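Local coordinates for cytoplasmic protein (Cryptococcus neoformans var. grubii serotype A, PDB 7LPO), which probably hydrolyses the beta-glucosidic bond of steryl glucosides, as a sterylglucosidase of glycoside hydrolase family 5, at residues L36-K48 with L91-T104. Sequence-based numbering, arbitrary orientation.
Sequences LVLRGVNLSGSAK and LKAWGYNLLRYVFT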
ATOM      1  N   LEU A  36      17.697   0.852 -14.044  1.00 20.41           N
ATOM      2  CA  LEU A  36      16.365   0.337 -14.328  1.00 20.52           C
ATOM      3  C   LEU A  36      15.308   1.162 -13.609  1.00 20.80           C
ATOM      4  O   LEU A  36      15.520   1.616 -12.479  1.00 21.86           O
ATOM      5  CB  LEU A  36      16.243  -1.123 -13.898  1.00 21.14           C
ATOM      6  CG  LEU A  36      17.283  -2.086 -14.466  1.00 23.09           C
ATOM      7  CD1 LEU A  36      17.111  -3.470 -13.870  1.00 21.62           C
ATOM      8  CD2 LEU A  36      17.206  -2.139 -15.985  1.00 25.90           C
ATOM      9  N   VAL A  37      14.167   1.350 -14.271  1.00 18.07           N
ATOM     10  CA  VAL A  37      12.992   1.962 -13.664  1.00 16.80           C
ATOM     11  C   VAL A  37      11.877   0.927 -13.677  1.00 17.98           C
ATOM     12  O   VAL A  37      11.520   0.408 -14.743  1.00 18.15           O
ATOM     13  CB  VAL A  37      12.555   3.243 -14.390  1.00 18.95           C
ATOM     14  CG1 VAL A  37      11.230   3.765 -13.794  1.00 20.37           C
ATOM     15  CG2 VAL A  37      13.640   4.310 -14.307  1.00 14.36           C
ATOM     16  N   LEU A  38      11.337   0.623 -12.496  1.00 18.02           N
ATOM     17  CA  LEU A  38      10.298  -0.385 -12.343  1.00 19.96           C
ATOM     18  C   LEU A  38       8.973   0.308 -12.066  1.00 18.20           C
ATOM     19  O   LEU A  38       8.842   1.040 -11.078  1.00 18.10           O
ATOM     20  CB  LEU A  38      10.631  -1.364 -11.217  1.00 22.51           C
ATOM     21  CG  LEU A  38      11.900  -2.189 -11.420  1.00 22.09           C
ATOM     22  CD1 LEU A  38      12.168  -2.993 -10.144  1.00 21.56           C
ATOM     23  CD2 LEU A  38      11.791  -3.106 -12.629  1.00 21.27           C
ATOM     24  N   ARG A  39       7.990   0.051 -12.923  1.00 14.44           N
ATOM     25  CA  ARG A  39       6.688   0.682 -12.827  1.00 13.92           C
ATOM     26  C   ARG A  39       5.611  -0.348 -13.101  1.00 13.92           C
ATOM     27  O   ARG A  39       5.724  -1.156 -14.028  1.00 13.91           O
ATOM     28  CB  ARG A  39       6.571   1.855 -13.803  1.00 13.93           C
ATOM     29  CG  ARG A  39       7.292   3.082 -13.283  1.00 16.08           C
ATOM     30  CD  ARG A  39       7.271   4.251 -14.266  1.00 17.04           C
ATOM     31  NE  ARG A  39       7.986   5.368 -13.667  1.00 16.33           N
ATOM     32  CZ  ARG A  39       8.028   6.601 -14.153  1.00 17.16           C
ATOM     33  NH1 ARG A  39       7.387   6.901 -15.274  1.00 16.08           N
ATOM     34  NH2 ARG A  39       8.714   7.536 -13.495  1.00 17.55           N
ATOM     35  N   GLY A  40       4.564  -0.303 -12.289  1.00 15.83           N
ATOM     36  CA  GLY A  40       3.498  -1.259 -12.427  1.00 14.87           C
ATOM     37  C   GLY A  40       2.342  -0.961 -11.502  1.00 18.52           C
ATOM     38  O   GLY A  40       2.042   0.209 -11.241  1.00 17.30           O
ATOM     39  N   VAL A  41       1.697  -2.016 -10.996  1.00 13.97           N
ATOM     40  CA  VAL A  41       0.462  -1.894 -10.235  1.00 13.99           C
ATOM     41  C   VAL A  41       0.503  -2.843  -9.047  1.00 13.99           C
ATOM     42  O   VAL A  41       1.265  -3.813  -9.018  1.00 13.97           O
ATOM     43  CB  VAL A  41      -0.776  -2.202 -11.105  1.00 14.01           C
ATOM     44  CG1 VAL A  41      -0.770  -1.338 -12.337  1.00 14.01           C
ATOM     45  CG2 VAL A  41      -0.776  -3.692 -11.520  1.00 14.59           C
ATOM     46  N   ASN A  42      -0.322  -2.531  -8.052  1.00 17.37           N
ATOM     47  CA  ASN A  42      -0.631  -3.477  -6.991  1.00 14.86           C
ATOM     48  C   ASN A  42      -1.684  -4.450  -7.501  1.00 17.25           C
ATOM     49  O   ASN A  42      -2.724  -4.033  -8.020  1.00 14.89           O
ATOM     50  CB  ASN A  42      -1.146  -2.752  -5.752  1.00 15.06           C
ATOM     51  CG  ASN A  42      -0.045  -2.039  -4.996  1.00 16.83           C
ATOM     52  OD1 ASN A  42       0.429  -2.519  -3.962  1.00 19.35           O
ATOM     53  ND2 ASN A  42       0.382  -0.897  -5.519  1.00 16.30           N
ATOM     54  N   LEU A  43      -1.416  -5.744  -7.338  1.00 17.48           N
ATOM     55  CA  LEU A  43      -2.285  -6.824  -7.797  1.00 17.12           C
ATOM     56  C   LEU A  43      -2.430  -7.806  -6.637  1.00 16.89           C
ATOM     57  O   LEU A  43      -1.533  -8.627  -6.413  1.00 18.65           O
ATOM     58  CB  LEU A  43      -1.687  -7.491  -9.031  1.00 17.77           C
ATOM     59  CG  LEU A  43      -2.479  -8.593  -9.733  1.00 19.12           C
ATOM     60  CD1 LEU A  43      -3.469  -8.003 -10.709  1.00 18.33           C
ATOM     61  CD2 LEU A  43      -1.513  -9.545 -10.444  1.00 18.81           C
ATOM     62  N   SER A  44      -3.530  -7.737  -5.886  1.00 16.13           N
ATOM     63  CA  SER A  44      -4.652  -6.842  -6.116  1.00 16.18           C
ATOM     64  C   SER A  44      -5.411  -6.627  -4.804  1.00 17.86           C
ATOM     65  O   SER A  44      -5.397  -7.478  -3.918  1.00 21.19           O
ATOM     66  CB  SER A  44      -5.594  -7.426  -7.168  1.00 19.23           C
ATOM     67  OG  SER A  44      -6.846  -6.754  -7.166  1.00 21.94           O
ATOM     68  N   GLY A  45      -6.104  -5.503  -4.694  1.00 14.16           N
ATOM     69  CA  GLY A  45      -7.020  -5.295  -3.588  1.00 14.20           C
ATOM     70  C   GLY A  45      -8.055  -6.393  -3.415  1.00 14.22           C
ATOM     71  O   GLY A  45      -8.579  -6.589  -2.314  1.00 14.25           O
ATOM     72  N   SER A  46      -8.375  -7.106  -4.498  1.00 16.09           N
ATOM     73  CA  SER A  46      -9.383  -8.153  -4.417  1.00 19.30           C
ATOM     74  C   SER A  46      -8.930  -9.324  -3.553  1.00 18.12           C
ATOM     75  O   SER A  46      -9.775 -10.109  -3.117  1.00 19.49           O
ATOM     76  CB  SER A  46      -9.741  -8.663  -5.813  1.00 24.05           C
ATOM     77  OG  SER A  46      -8.590  -9.171  -6.462  1.00 28.81           O
ATOM     78  N   ALA A  47      -7.627  -9.466  -3.309  1.00 18.41           N
ATOM     79  CA  ALA A  47      -7.121 -10.505  -2.427  1.00 14.19           C
ATOM     80  C   ALA A  47      -7.289 -10.158  -0.955  1.00 15.05           C
ATOM     81  O   ALA A  47      -6.848 -10.928  -0.097  1.00 16.05           O
ATOM     82  CB  ALA A  47      -5.653 -10.781  -2.722  1.00 14.14           C
ATOM     83  N   LYS A  48      -7.942  -9.045  -0.638  1.00 18.72           N
ATOM     84  CA  LYS A  48      -8.145  -8.683   0.759  1.00 19.03           C
ATOM     85  C   LYS A  48      -9.234  -9.505   1.447  1.00 18.86           C
ATOM     86  O   LYS A  48      -9.290  -9.534   2.684  1.00 19.07           O
ATOM     87  CB  LYS A  48      -8.527  -7.211   0.866  1.00 19.62           C
ATOM     88  CG  LYS A  48      -7.413  -6.234   0.650  1.00 21.21           C
ATOM     89  CD  LYS A  48      -7.975  -4.812   0.752  1.00 21.84           C
ATOM     90  CE  LYS A  48      -6.907  -3.774   0.596  1.00 23.79           C
ATOM     91  NZ  LYS A  48      -7.468  -2.407   0.788  1.00 25.47           N
ATOM     92  N   LEU A  91      -1.730  -5.436 -18.654  1.00 14.16           N
ATOM     93  CA  LEU A  91      -0.754  -4.715 -17.848  1.00 16.21           C
ATOM     94  C   LEU A  91       0.578  -4.598 -18.580  1.00 16.14           C
ATOM     95  O   LEU A  91       1.215  -3.538 -18.566  1.00 14.12           O
ATOM     96  CB  LEU A  91      -0.575  -5.415 -16.505  1.00 17.73           C
ATOM     97  CG  LEU A  91      -1.822  -5.495 -15.630  1.00 18.87           C
ATOM     98  CD1 LEU A  91      -1.586  -6.335 -14.377  1.00 19.91           C
ATOM     99  CD2 LEU A  91      -2.291  -4.090 -15.238  1.00 16.94           C
ATOM    100  N   LYS A  92       1.007  -5.670 -19.250  1.00 18.56           N
ATOM    101  CA  LYS A  92       2.271  -5.603 -19.980  1.00 21.87           C
ATOM    102  C   LYS A  92       2.175  -4.651 -21.168  1.00 19.14           C
ATOM    103  O   LYS A  92       3.109  -3.883 -21.434  1.00 19.11           O
ATOM    104  CB  LYS A  92       2.686  -6.999 -20.449  1.00 26.95           C
ATOM    105  CG  LYS A  92       4.194  -7.152 -20.644  1.00 30.53           C
ATOM    106  CD  LYS A  92       4.890  -7.300 -19.296  1.00 36.27           C
ATOM    107  CE  LYS A  92       6.400  -7.414 -19.438  1.00 40.53           C
ATOM    108  NZ  LYS A  92       7.096  -6.164 -19.018  1.00 43.15           N
ATOM    109  N   ALA A  93       1.051  -4.681 -21.888  1.00 17.13           N
ATOM    110  CA  ALA A  93       0.860  -3.795 -23.032  1.00 18.02           C
ATOM    111  C   ALA A  93       0.831  -2.326 -22.624  1.00 16.35           C
ATOM    112  O   ALA A  93       1.120  -1.456 -23.453  1.00 15.92           O
ATOM    113  CB  ALA A  93      -0.435  -4.163 -23.767  1.00 19.32           C
ATOM    114  N   TRP A  94       0.473  -2.034 -21.372  1.00 17.58           N
ATOM    115  CA  TRP A  94       0.514  -0.684 -20.833  1.00 14.16           C
ATOM    116  C   TRP A  94       1.915  -0.272 -20.420  1.00 17.01           C
ATOM    117  O   TRP A  94       2.088   0.835 -19.892  1.00 17.84           O
ATOM    118  CB  TRP A  94      -0.424  -0.558 -19.631  1.00 14.79           C
ATOM    119  CG  TRP A  94      -1.885  -0.451 -19.967  1.00 14.20           C
ATOM    120  CD1 TRP A  94      -2.434  -0.032 -21.150  1.00 15.02           C
ATOM    121  CD2 TRP A  94      -2.983  -0.751 -19.099  1.00 14.21           C
ATOM    122  NE1 TRP A  94      -3.813  -0.057 -21.065  1.00 16.03           N
ATOM    123  CE2 TRP A  94      -4.169  -0.503 -19.820  1.00 15.65           C
ATOM    124  CE3 TRP A  94      -3.080  -1.200 -17.777  1.00 16.92           C
ATOM    125  CZ2 TRP A  94      -5.429  -0.700 -19.267  1.00 15.65           C
ATOM    126  CZ3 TRP A  94      -4.346  -1.405 -17.231  1.00 14.73           C
ATOM    127  CH2 TRP A  94      -5.496  -1.147 -17.974  1.00 15.63           C
ATOM    128  N   GLY A  95       2.912  -1.125 -20.655  1.00 14.21           N
ATOM    129  CA  GLY A  95       4.292  -0.805 -20.364  1.00 13.95           C
ATOM    130  C   GLY A  95       4.774  -1.213 -18.990  1.00 13.93           C
ATOM    131  O   GLY A  95       5.944  -0.985 -18.670  1.00 15.10           O
ATOM    132  N   TYR A  96       3.924  -1.822 -18.172  1.00 15.93           N
ATOM    133  CA  TYR A  96       4.311  -2.164 -16.810  1.00 17.62           C
ATOM    134  C   TYR A  96       5.231  -3.377 -16.785  1.00 19.28           C
ATOM    135  O   TYR A  96       5.080  -4.307 -17.579  1.00 21.50           O
ATOM    136  CB  TYR A  96       3.068  -2.420 -15.968  1.00 18.92           C
ATOM    137  CG  TYR A  96       2.196  -1.189 -15.831  1.00 18.63           C
ATOM    138  CD1 TYR A  96       2.759   0.080 -15.774  1.00 19.01           C
ATOM    139  CD2 TYR A  96       0.817  -1.294 -15.750  1.00 16.14           C
ATOM    140  CE1 TYR A  96       1.977   1.204 -15.652  1.00 20.05           C
ATOM    141  CE2 TYR A  96       0.027  -0.167 -15.624  1.00 17.54           C
ATOM    142  CZ  TYR A  96       0.611   1.075 -15.581  1.00 19.43           C
ATOM    143  OH  TYR A  96      -0.172   2.197 -15.465  1.00 23.37           O
ATOM    144  N   ASN A  97       6.216  -3.339 -15.885  1.00 18.53           N
ATOM    145  CA  ASN A  97       7.127  -4.458 -15.671  1.00 19.69           C
ATOM    146  C   ASN A  97       7.208  -4.855 -14.202  1.00 18.27           C
ATOM    147  O   ASN A  97       8.118  -5.605 -13.820  1.00 16.99           O
ATOM    148  CB  ASN A  97       8.526  -4.119 -16.194  1.00 24.14           C
ATOM    149  CG  ASN A  97       9.066  -2.816 -15.614  1.00 29.38           C
ATOM    150  OD1 ASN A  97       8.458  -2.221 -14.723  1.00 31.68           O
ATOM    151  ND2 ASN A  97      10.215  -2.371 -16.116  1.00 30.95           N
ATOM    152  N   LEU A  98       6.286  -4.378 -13.370  1.00 17.49           N
ATOM    153  CA  LEU A  98       6.364  -4.565 -11.930  1.00 16.57           C
ATOM    154  C   LEU A  98       4.981  -4.854 -11.374  1.00 16.96           C
ATOM    155  O   LEU A  98       3.981  -4.288 -11.826  1.00 14.01           O
ATOM    156  CB  LEU A  98       6.945  -3.322 -11.245  1.00 18.60           C
ATOM    157  CG  LEU A  98       6.953  -3.276  -9.716  1.00 20.48           C
ATOM    158  CD1 LEU A  98       8.071  -4.131  -9.173  1.00 13.99           C
ATOM    159  CD2 LEU A  98       7.096  -1.834  -9.243  1.00 19.92           C
ATOM    160  N   LEU A  99       4.937  -5.744 -10.392  1.00 14.57           N
ATOM    161  CA  LEU A  99       3.716  -6.069  -9.671  1.00 15.78           C
ATOM    162  C   LEU A  99       4.060  -6.124  -8.195  1.00 16.49           C
ATOM    163  O   LEU A  99       5.030  -6.785  -7.821  1.00 18.24           O
ATOM    164  CB  LEU A  99       3.125  -7.410 -10.118  1.00 16.26           C
ATOM    165  CG  LEU A  99       2.722  -7.546 -11.581  1.00 18.62           C
ATOM    166  CD1 LEU A  99       2.447  -9.006 -11.888  1.00 21.44           C
ATOM    167  CD2 LEU A  99       1.522  -6.690 -11.901  1.00 17.67           C
ATOM    168  N   ARG A 100       3.303  -5.394  -7.376  1.00 15.97           N
ATOM    169  CA  ARG A 100       3.335  -5.551  -5.928  1.00 14.37           C
ATOM    170  C   ARG A 100       2.236  -6.548  -5.595  1.00 15.24           C
ATOM    171  O   ARG A 100       1.051  -6.265  -5.805  1.00 15.59           O
ATOM    172  CB  ARG A 100       3.125  -4.215  -5.227  1.00 14.66           C
ATOM    173  CG  ARG A 100       3.222  -4.303  -3.710  1.00 16.41           C
ATOM    174  CD  ARG A 100       3.409  -2.929  -3.137  1.00 17.00           C
ATOM    175  NE  ARG A 100       3.408  -2.892  -1.680  1.00 16.80           N
ATOM    176  CZ  ARG A 100       2.356  -2.560  -0.938  1.00 17.07           C
ATOM    177  NH1 ARG A 100       1.188  -2.262  -1.506  1.00 15.86           N
ATOM    178  NH2 ARG A 100       2.475  -2.524   0.380  1.00 20.02           N
ATOM    179  N   TYR A 101       2.627  -7.735  -5.134  1.00 14.77           N
ATOM    180  CA  TYR A 101       1.693  -8.845  -5.010  1.00 15.75           C
ATOM    181  C   TYR A 101       1.097  -8.875  -3.610  1.00 15.30           C
ATOM    182  O   TYR A 101       1.819  -9.048  -2.627  1.00 18.24           O
ATOM    183  CB  TYR A 101       2.371 -10.177  -5.330  1.00 18.14           C
ATOM    184  CG  TYR A 101       1.361 -11.291  -5.364  1.00 18.95           C
ATOM    185  CD1 TYR A 101       0.965 -11.930  -4.195  1.00 18.79           C
ATOM    186  CD2 TYR A 101       0.752 -11.667  -6.559  1.00 21.74           C
ATOM    187  CE1 TYR A 101       0.007 -12.935  -4.217  1.00 19.40           C
ATOM    188  CE2 TYR A 101      -0.205 -12.676  -6.588  1.00 22.63           C
ATOM    189  CZ  TYR A 101      -0.567 -13.304  -5.414  1.00 22.56           C
ATOM    190  OH  TYR A 101      -1.526 -14.297  -5.434  1.00 23.32           O
ATOM    191  N   VAL A 102      -0.222  -8.763  -3.535  1.00 17.19           N
ATOM    192  CA  VAL A 102      -0.937  -8.611  -2.273  1.00 16.16           C
ATOM    193  C   VAL A 102      -1.395  -9.976  -1.769  1.00 14.71           C
ATOM    194  O   VAL A 102      -2.065 -10.722  -2.490  1.00 16.23           O
ATOM    195  CB  VAL A 102      -2.139  -7.666  -2.447  1.00 17.39           C
ATOM    196  CG1 VAL A 102      -2.945  -7.582  -1.169  1.00 22.13           C
ATOM    197  CG2 VAL A 102      -1.685  -6.284  -2.893  1.00 16.95           C
ATOM    198  N   PHE A 103      -1.036 -10.299  -0.524  1.00 14.68           N
ATOM    199  CA  PHE A 103      -1.573 -11.454   0.181  1.00 14.70           C
ATOM    200  C   PHE A 103      -1.791 -11.060   1.635  1.00 16.06           C
ATOM    201  O   PHE A 103      -1.175 -10.123   2.146  1.00 14.73           O
ATOM    202  CB  PHE A 103      -0.653 -12.684   0.080  1.00 14.68           C
ATOM    203  CG  PHE A 103       0.635 -12.542   0.825  1.00 15.05           C
ATOM    204  CD1 PHE A 103       1.721 -11.914   0.238  1.00 17.20           C
ATOM    205  CD2 PHE A 103       0.763 -13.024   2.109  1.00 16.15           C
ATOM    206  CE1 PHE A 103       2.911 -11.768   0.913  1.00 17.45           C
ATOM    207  CE2 PHE A 103       1.954 -12.887   2.796  1.00 17.38           C
ATOM    208  CZ  PHE A 103       3.031 -12.258   2.196  1.00 17.95           C
ATOM    209  N   THR A 104      -2.688 -11.770   2.309  1.00 15.14           N
ATOM    210  CA  THR A 104      -2.984 -11.458   3.697  1.00 14.77           C
ATOM    211  C   THR A 104      -2.609 -12.621   4.599  1.00 14.77           C
ATOM    212  O   THR A 104      -2.628 -13.787   4.196  1.00 16.12           O
ATOM    213  CB  THR A 104      -4.461 -11.104   3.906  1.00 16.26           C
ATOM    214  OG1 THR A 104      -5.276 -12.246   3.607  1.00 16.30           O
ATOM    215  CG2 THR A 104      -4.833  -9.911   3.007  1.00 16.63           C
TER
HETATM  216  O   HOH W   1      -3.049 -10.454  -4.856  1.00 17.81           O
HETATM  217  O   HOH W   2      -4.745 -12.816   0.343  1.00 19.09           O
HETATM  218  O   HOH W   3      -7.881 -10.313   4.880  1.00 14.34           O
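Strands 39-43 and 98-104 run side by side in the same direction, their axes 4.7 Å apart and 12° from parallel, with Arg100 bonded through both its backbone N and its O to the other strand: Arg100 N donates to Val41 O at 3.1 Å and Arg100 O accepts from Leu43 N. Val102 N then donates to Leu43 O. A water extends the link by donating to both Leu43 O and Val102 O.

At the start of the pair, Asn97 works as a side-chain bridge. Asn97 OD1 accepts from Arg39 N at 2.9 Å, in the carbonyl plane, while its own backbone N returns a bond to Arg39 O. The chi1 of 54° sets the amide between backbone N and carbonyl carbon, and the amide then turns OD1 to Arg39 N and ND2 to Val37 O, the latter bond weak. Gly40 lies against the Tyr96 ring, its C over one face and Gly40 CA 3.6 Å from Tyr96 CG.

Asn42 and Arg100 lie alongside each other, on the opposite face of the sheet from Val41. Arg100 NH1 donates a hydrogen bond to Asn42 OD1 at 2.6 Å, with the oxygen close to the guanidinium plane although amide and guanidinium are turned 75° apart. Salt bridges from NE to Asp267 and from NH1 to Glu521, with the bond to Asn42, probably fix the orientation of the guanidinium.

On the other face, Val41 splits its branches: CG1 meets Tyr96 CE2 at 3.6 Å, and CG2 packs on Leu99 CD2 and Leu91 CD1. Leu43 CD2 continues this apolar layer against Leu99 CD1.

Past the strand ends, Lys48 reaches Asp145 and a bound Tris molecule. Neighbouring parallel strands in a barrel, joined through helix 83-93, are characteristic of the TIM barrel of glycoside hydrolase family 5, whose active-site pocket lies at the C-terminal strand ends.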